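Local structure of ATP12 ATPase (Paracoccus denitrificans, 2R31) at residues L169-L172 / V173-P176; D229-R232 / F233-T237. The protein probably acts as a chaperone in the assembly of F1-ATPase. One frame throughout, in Å; residues are numbered along the deposited sequence.

Contact 1 (L169-L172 / V173-P176)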
ATOM      1  N   LEU A 169      -1.347   2.063   3.549  1.00  5.45           N
ATOM      2  CA  LEU A 169      -0.005   2.597   3.318  1.00  5.56           C
ATOM      3  C   LEU A 169       1.005   1.489   3.108  1.00  5.12           C
ATOM      4  O   LEU A 169       1.967   1.639   2.341  1.00  5.94           O
ATOM      5  CB  LEU A 169       0.408   3.511   4.478  1.00  5.72           C
ATOM      6  CG  LEU A 169       1.797   4.101   4.359  1.00  5.67           C
ATOM      7  CD1 LEU A 169       1.906   5.048   3.164  1.00  6.30           C
ATOM      8  CD2 LEU A 169       2.220   4.818   5.634  1.00  7.13           C
ATOM      9  N   HIS A 170       0.861   0.391   3.848  1.00  5.81           N
ATOM     10  CA  HIS A 170       1.894  -0.625   3.929  1.00  5.93           C
ATOM     11  C   HIS A 170       2.513  -0.961   2.582  1.00  6.03           C
ATOM     12  O   HIS A 170       3.742  -0.794   2.417  1.00  6.64           O
ATOM     13  CB  HIS A 170       1.312  -1.864   4.641  1.00  6.66           C
ATOM     14  CG  HIS A 170       2.313  -2.934   4.889  1.00  7.29           C
ATOM     15  ND1 HIS A 170       2.744  -3.780   3.899  1.00  8.43           N
ATOM     16  CD2 HIS A 170       2.998  -3.295   5.969  1.00  9.87           C
ATOM     17  CE1 HIS A 170       3.666  -4.619   4.457  1.00  9.90           C
ATOM     18  NE2 HIS A 170       3.846  -4.360   5.736  1.00 10.84           N
ATOM     19  N   ASP A 171       1.743  -1.488   1.653  1.00  5.97           N
ATOM     20  CA  ASP A 171       2.341  -1.942   0.372  1.00  6.21           C
ATOM     21  C   ASP A 171       2.780  -0.786  -0.510  1.00  5.74           C
ATOM     22  O   ASP A 171       3.665  -0.929  -1.352  1.00  6.46           O
ATOM     23  CB  ASP A 171       1.384  -2.848  -0.382  1.00  7.44           C
ATOM     24  CG  ASP A 171       1.180  -4.200   0.235  1.00  9.18           C
ATOM     25  OD1 ASP A 171       1.804  -4.526   1.268  1.00 11.04           O
ATOM     26  OD2 ASP A 171       0.372  -4.940  -0.378  1.00 13.16           O
ATOM     27  N   LEU A 172       2.151   0.391  -0.346  1.00  5.46           N
ATOM     28  CA  LEU A 172       2.582   1.595  -1.050  1.00  5.58           C
ATOM     29  C   LEU A 172       3.985   2.028  -0.644  1.00  5.57           C
ATOM     30  O   LEU A 172       4.642   2.745  -1.401  1.00  6.98           O
ATOM     31  CB  LEU A 172       1.559   2.720  -0.844  1.00  5.54           C
ATOM     32  CG  LEU A 172       0.206   2.467  -1.468  1.00  5.93           C
ATOM     33  CD1 LEU A 172      -0.809   3.499  -0.939  1.00  7.21           C
ATOM     34  CD2 LEU A 172       0.225   2.441  -2.970  1.00  7.74           C
ATOM     35  N   VAL A 173       4.449   1.592   0.524  1.00  5.17           N
ATOM     36  CA  VAL A 173       5.805   1.802   0.985  1.00  5.21           C
ATOM     37  C   VAL A 173       6.703   0.622   0.637  1.00  5.34           C
ATOM     38  O   VAL A 173       7.766   0.767   0.065  1.00  6.12           O
ATOM     39  CB  VAL A 173       5.852   2.064   2.516  1.00  5.44           C
ATOM     40  CG1 VAL A 173       7.268   2.116   3.049  1.00  6.21           C
ATOM     41  CG2 VAL A 173       5.089   3.353   2.823  1.00  6.26           C
ATOM     42  N   THR A 174       6.279  -0.596   1.042  1.00  6.11           N
ATOM     43  CA  THR A 174       7.193  -1.737   0.966  1.00  7.17           C
ATOM     44  C   THR A 174       7.437  -2.211  -0.428  1.00  7.42           C
ATOM     45  O   THR A 174       8.567  -2.691  -0.736  1.00  8.73           O
ATOM     46  CB  THR A 174       6.729  -2.902   1.878  1.00  8.45           C
ATOM     47  OG1 THR A 174       5.456  -3.336   1.397  1.00  8.70           O
ATOM     48  CG2 THR A 174       6.597  -2.481   3.317  1.00  9.18           C
ATOM     49  N   LEU A 175       6.469  -2.154  -1.323  0.66  6.94           N
ATOM     50  CA  LEU A 175       6.701  -2.709  -2.650  0.66  8.50           C
ATOM     51  C   LEU A 175       7.673  -1.820  -3.425  0.66  7.70           C
ATOM     52  O   LEU A 175       8.687  -2.341  -3.948  0.66  9.66           O
ATOM     53  CB  LEU A 175       5.371  -3.052  -3.330  0.66  9.80           C
ATOM     54  CG  LEU A 175       4.402  -3.934  -2.509  0.66  8.96           C
ATOM     55  CD1 LEU A 175       3.121  -4.171  -3.293  0.66 10.56           C
ATOM     56  CD2 LEU A 175       5.020  -5.252  -2.055  0.66 13.19           C
ATOM     57  N   PRO A 176       7.533  -0.476  -3.517  1.00  7.25           N
ATOM     58  CA  PRO A 176       8.570   0.305  -4.146  1.00  8.36           C
ATOM     59  C   PRO A 176       9.796   0.540  -3.284  1.00  7.40           C
ATOM     60  O   PRO A 176      10.857   0.943  -3.767  1.00  9.37           O
ATOM     61  CB  PRO A 176       7.840   1.612  -4.456  1.00  9.56           C
ATOM     62  CG  PRO A 176       6.796   1.778  -3.378  1.00 10.04           C
ATOM     63  CD  PRO A 176       6.325   0.314  -3.201  1.00  7.57           C
TER
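Thr174 lies against His170 one helical turn back, and two of its side-chain atoms divide the work. The methyl CG2 sits over one face of the imidazole, displaced toward the rim, in a CH-pi contact 4.1 Å from CG2 to the centroid of the His170 ring. The Thr174 hydroxyl OG1, placed between the backbone N and the carbonyl carbon (chi1 62°), turns back to the helix and donates to His170 O over 3.2 Å, from above the carbonyl plane. Thr174 N also donates to His170 O, nearly straight at 2.9 Å. Val173 N is a third donor to the same oxygen. On the buried side, Leu169 CD1 packs on Val173 CG2 at 3.6 Å.

A second shell fixes the ring: His170 ND1 donates to Asp171 OD1 over 2.9 Å, on the anti side of the carboxylate and close to the ring plane. The His170 side chain also touches Met92 and Leu93 of helix 86-95. Pro176, which has no N-H to offer Leu172 O, instead sets its ring carbon CG 3.1 Å from that oxygen. With its ND1 proton committed to a carboxylate, His170 is held against rotation, and the nearby negative charge would probably favour a protonated ring.

Contact 2 (D229-R232 / F233-T237)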
ATOM      1  N   ASP A 229      -4.592  -1.514  -5.687  1.00  6.01           N
ATOM      2  CA  ASP A 229      -5.494  -2.074  -4.657  1.00  6.06           C
ATOM      3  C   ASP A 229      -5.283  -1.376  -3.322  1.00  5.73           C
ATOM      4  O   ASP A 229      -6.250  -1.075  -2.630  1.00  6.40           O
ATOM      5  CB  ASP A 229      -5.284  -3.568  -4.556  1.00  6.54           C
ATOM      6  CG  ASP A 229      -5.931  -4.409  -5.659  1.00  7.00           C
ATOM      7  OD1 ASP A 229      -6.893  -3.921  -6.307  1.00  8.22           O
ATOM      8  OD2 ASP A 229      -5.465  -5.568  -5.855  1.00  8.25           O
ATOM      9  N   SER A 230      -4.025  -1.100  -2.944  1.00  5.67           N
ATOM     10  CA  SER A 230      -3.796  -0.382  -1.699  1.00  6.04           C
ATOM     11  C   SER A 230      -4.311   1.033  -1.723  1.00  5.25           C
ATOM     12  O   SER A 230      -4.891   1.524  -0.748  1.00  5.56           O
ATOM     13  CB  SER A 230      -2.285  -0.412  -1.368  1.00  7.37           C
ATOM     14  OG  SER A 230      -1.810  -1.678  -1.044  1.00 12.41           O
ATOM     15  N   GLU A 231      -4.116   1.728  -2.846  1.00  5.60           N
ATOM     16  CA  GLU A 231      -4.642   3.069  -3.031  1.00  5.52           C
ATOM     17  C   GLU A 231      -6.150   3.093  -2.922  1.00  5.31           C
ATOM     18  O   GLU A 231      -6.741   3.986  -2.288  1.00  5.61           O
ATOM     19  CB  GLU A 231      -4.148   3.585  -4.390  1.00  6.45           C
ATOM     20  CG  GLU A 231      -4.688   4.916  -4.821  1.00  8.60           C
ATOM     21  CD  GLU A 231      -4.176   5.233  -6.236  1.00  9.09           C
ATOM     22  OE1 GLU A 231      -4.398   4.399  -7.188  1.00 10.57           O
ATOM     23  OE2 GLU A 231      -3.562   6.262  -6.437  1.00 10.93           O
ATOM     24  N   ARG A 232      -6.817   2.113  -3.547  1.00  5.46           N
ATOM     25  CA  ARG A 232      -8.293   2.019  -3.450  1.00  5.35           C
ATOM     26  C   ARG A 232      -8.730   1.851  -2.002  1.00  4.89           C
ATOM     27  O   ARG A 232      -9.694   2.457  -1.555  1.00  5.56           O
ATOM     28  CB  ARG A 232      -8.740   0.842  -4.334  1.00  5.70           C
ATOM     29  CG  ARG A 232     -10.226   0.592  -4.331  1.00  5.94           C
ATOM     30  CD  ARG A 232     -11.055   1.765  -4.826  1.00  6.54           C
ATOM     31  NE  ARG A 232     -12.406   1.319  -5.115  1.00  7.33           N
ATOM     32  CZ  ARG A 232     -13.428   2.138  -5.267  1.00  7.90           C
ATOM     33  NH1 ARG A 232     -13.266   3.451  -5.178  1.00  9.16           N
ATOM     34  NH2 ARG A 232     -14.636   1.623  -5.527  1.00 10.15           N
ATOM     35  N   PHE A 233      -8.037   0.971  -1.249  1.00  5.52           N
ATOM     36  CA  PHE A 233      -8.363   0.753   0.146  1.00  5.23           C
ATOM     37  C   PHE A 233      -8.174   2.034   0.941  1.00  4.89           C
ATOM     38  O   PHE A 233      -9.004   2.340   1.830  1.00  5.76           O
ATOM     39  CB  PHE A 233      -7.490  -0.400   0.677  1.00  5.59           C
ATOM     40  CG  PHE A 233      -7.942  -0.985   1.982  1.00  5.30           C
ATOM     41  CD1 PHE A 233      -9.076  -1.763   2.040  1.00  6.70           C
ATOM     42  CD2 PHE A 233      -7.264  -0.804   3.176  1.00  6.60           C
ATOM     43  CE1 PHE A 233      -9.510  -2.381   3.190  1.00  7.67           C
ATOM     44  CE2 PHE A 233      -7.679  -1.440   4.345  1.00  7.19           C
ATOM     45  CZ  PHE A 233      -8.776  -2.223   4.329  1.00  7.07           C
ATOM     46  N   TRP A 234      -7.129   2.804   0.676  1.00  4.98           N
ATOM     47  CA  TRP A 234      -6.925   4.107   1.307  1.00  5.19           C
ATOM     48  C   TRP A 234      -8.157   4.986   1.095  1.00  4.92           C
ATOM     49  O   TRP A 234      -8.750   5.530   2.040  1.00  5.92           O
ATOM     50  CB  TRP A 234      -5.654   4.819   0.743  1.00  5.51           C
ATOM     51  CG  TRP A 234      -5.616   6.212   1.286  1.00  5.75           C
ATOM     52  CD1 TRP A 234      -6.062   7.333   0.655  1.00  6.38           C
ATOM     53  CD2 TRP A 234      -5.170   6.625   2.576  1.00  5.58           C
ATOM     54  NE1 TRP A 234      -5.931   8.418   1.485  1.00  7.00           N
ATOM     55  CE2 TRP A 234      -5.387   8.029   2.656  1.00  6.22           C
ATOM     56  CE3 TRP A 234      -4.603   5.994   3.679  1.00  5.81           C
ATOM     57  CZ2 TRP A 234      -5.067   8.769   3.786  1.00  6.84           C
ATOM     58  CZ3 TRP A 234      -4.288   6.711   4.791  1.00  6.67           C
ATOM     59  CH2 TRP A 234      -4.510   8.094   4.852  1.00  6.80           C
ATOM     60  N   HIS A 235      -8.553   5.186  -0.159  1.00  5.21           N
ATOM     61  CA  HIS A 235      -9.634   6.116  -0.438  1.00  5.71           C
ATOM     62  C   HIS A 235     -10.944   5.654   0.196  1.00  5.65           C
ATOM     63  O   HIS A 235     -11.718   6.465   0.733  1.00  6.81           O
ATOM     64  CB  HIS A 235      -9.795   6.334  -1.931  1.00  6.95           C
ATOM     65  CG  HIS A 235      -8.689   7.108  -2.546  1.00  8.35           C
ATOM     66  ND1 HIS A 235      -8.365   8.371  -2.139  1.00 10.29           N
ATOM     67  CD2 HIS A 235      -7.830   6.729  -3.505  1.00 11.59           C
ATOM     68  CE1 HIS A 235      -7.302   8.760  -2.889  1.00 12.74           C
ATOM     69  NE2 HIS A 235      -6.978   7.790  -3.746  1.00 12.96           N
ATOM     70  N   LEU A 236     -11.239   4.354   0.128  1.00  5.44           N
ATOM     71  CA  LEU A 236     -12.493   3.858   0.655  1.00  5.84           C
ATOM     72  C   LEU A 236     -12.596   3.953   2.160  1.00  5.99           C
ATOM     73  O   LEU A 236     -13.698   3.899   2.689  1.00  8.57           O
ATOM     74  CB  LEU A 236     -12.725   2.414   0.223  1.00  5.99           C
ATOM     75  CG  LEU A 236     -13.097   2.220  -1.247  1.00  6.36           C
ATOM     76  CD1 LEU A 236     -13.058   0.744  -1.578  1.00  7.76           C
ATOM     77  CD2 LEU A 236     -14.455   2.785  -1.579  1.00  8.52           C
ATOM     78  N   THR A 237     -11.467   4.034   2.859  1.00  5.85           N
ATOM     79  CA  THR A 237     -11.439   4.068   4.324  1.00  6.65           C
ATOM     80  C   THR A 237     -11.386   5.480   4.886  1.00  6.84           C
ATOM     81  O   THR A 237     -11.345   5.631   6.111  1.00  8.57           O
ATOM     82  CB  THR A 237     -10.338   3.172   4.880  1.00  6.55           C
ATOM     83  OG1 THR A 237      -9.066   3.605   4.410  1.00  6.97           O
ATOM     84  CG2 THR A 237     -10.615   1.701   4.551  1.00  8.33           C
TER
HETATM   85  O   HOH W   1      -4.797   8.388  -5.510  1.00 14.71           O
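Phe233 is the first residue of its segment to reach back a turn: its N-H meets Asp229 O at 3.0 Å, and its CB rests near both Asp229 O and Ser230 O. The ring leads away from this turn toward Leu71 and Ser74 of helix 70-82 and Leu49 of helix 47-58, with Thr237 CG2 over the centre of one face. Trp234 repeats the backbone bond to Ser230 O, while its CB lies 3.3 Å from Glu231 O. With CG anti to the backbone N (chi1 172°), the indole swings off to the flank where Ala168, Leu161 and Arg187 lie, and it makes a cation-pi contact with Arg238.

His235 runs alongside Glu231, the two side chains pointing the same way with carboxylate and ring planes 31° apart. This is the i to i+4 pairing of an alpha-helix, here closed through a water: it donates to Glu231 OE2 at 2.6 Å and lies 2.9 Å from His235 NE2, at the edge of the imidazole and in its plane. The same OE2 accepts from Ala192 N, which ties the C-terminal helix 214-236 to the start of helix 192-199. Trp234 CD1 lies over one face of the His235 ring, offset toward its rim.

Leu236 answers Arg232, whose chain bends at chi2 (60°) and brings the guanidinium back over the leucine. CD2 stands 3.8 Å above the centre of the guanidinium plane, and CD1 comes within 3.6 Å of Arg232 NE. With Leu236 cut back to an alanine, the guanidinium is likely to lose the branch that lies against its face and become free to swing, and a gap would probably open beside Ala48, Ala52 and Leu71. At Thr237 the backbone N bonds to Trp234 O at 3.2 Å, where the last turn closes.

Two helices that are far apart in sequence meet where contact 1 and contact 2 lie; the centres of the two contacts are about 13 Å apart. The junction turns on Ser230, whose OG lies 3.5 Å from Asp171 CB and whose CB packs on Leu172 CG at 3.8 Å. The CB of Asp171 thus meets the helix of contact 2. Away from this seam the faces diverge: 169-176 packs on helices 86-95 and 179-186, whereas 229-237 reaches helices 47-58 and 70-82. Helix 163-174 thus packs on helix 214-236 deep in the chain, the centres of contacts 1 and 2 lying about 4 and 8 Å from the chain's centre.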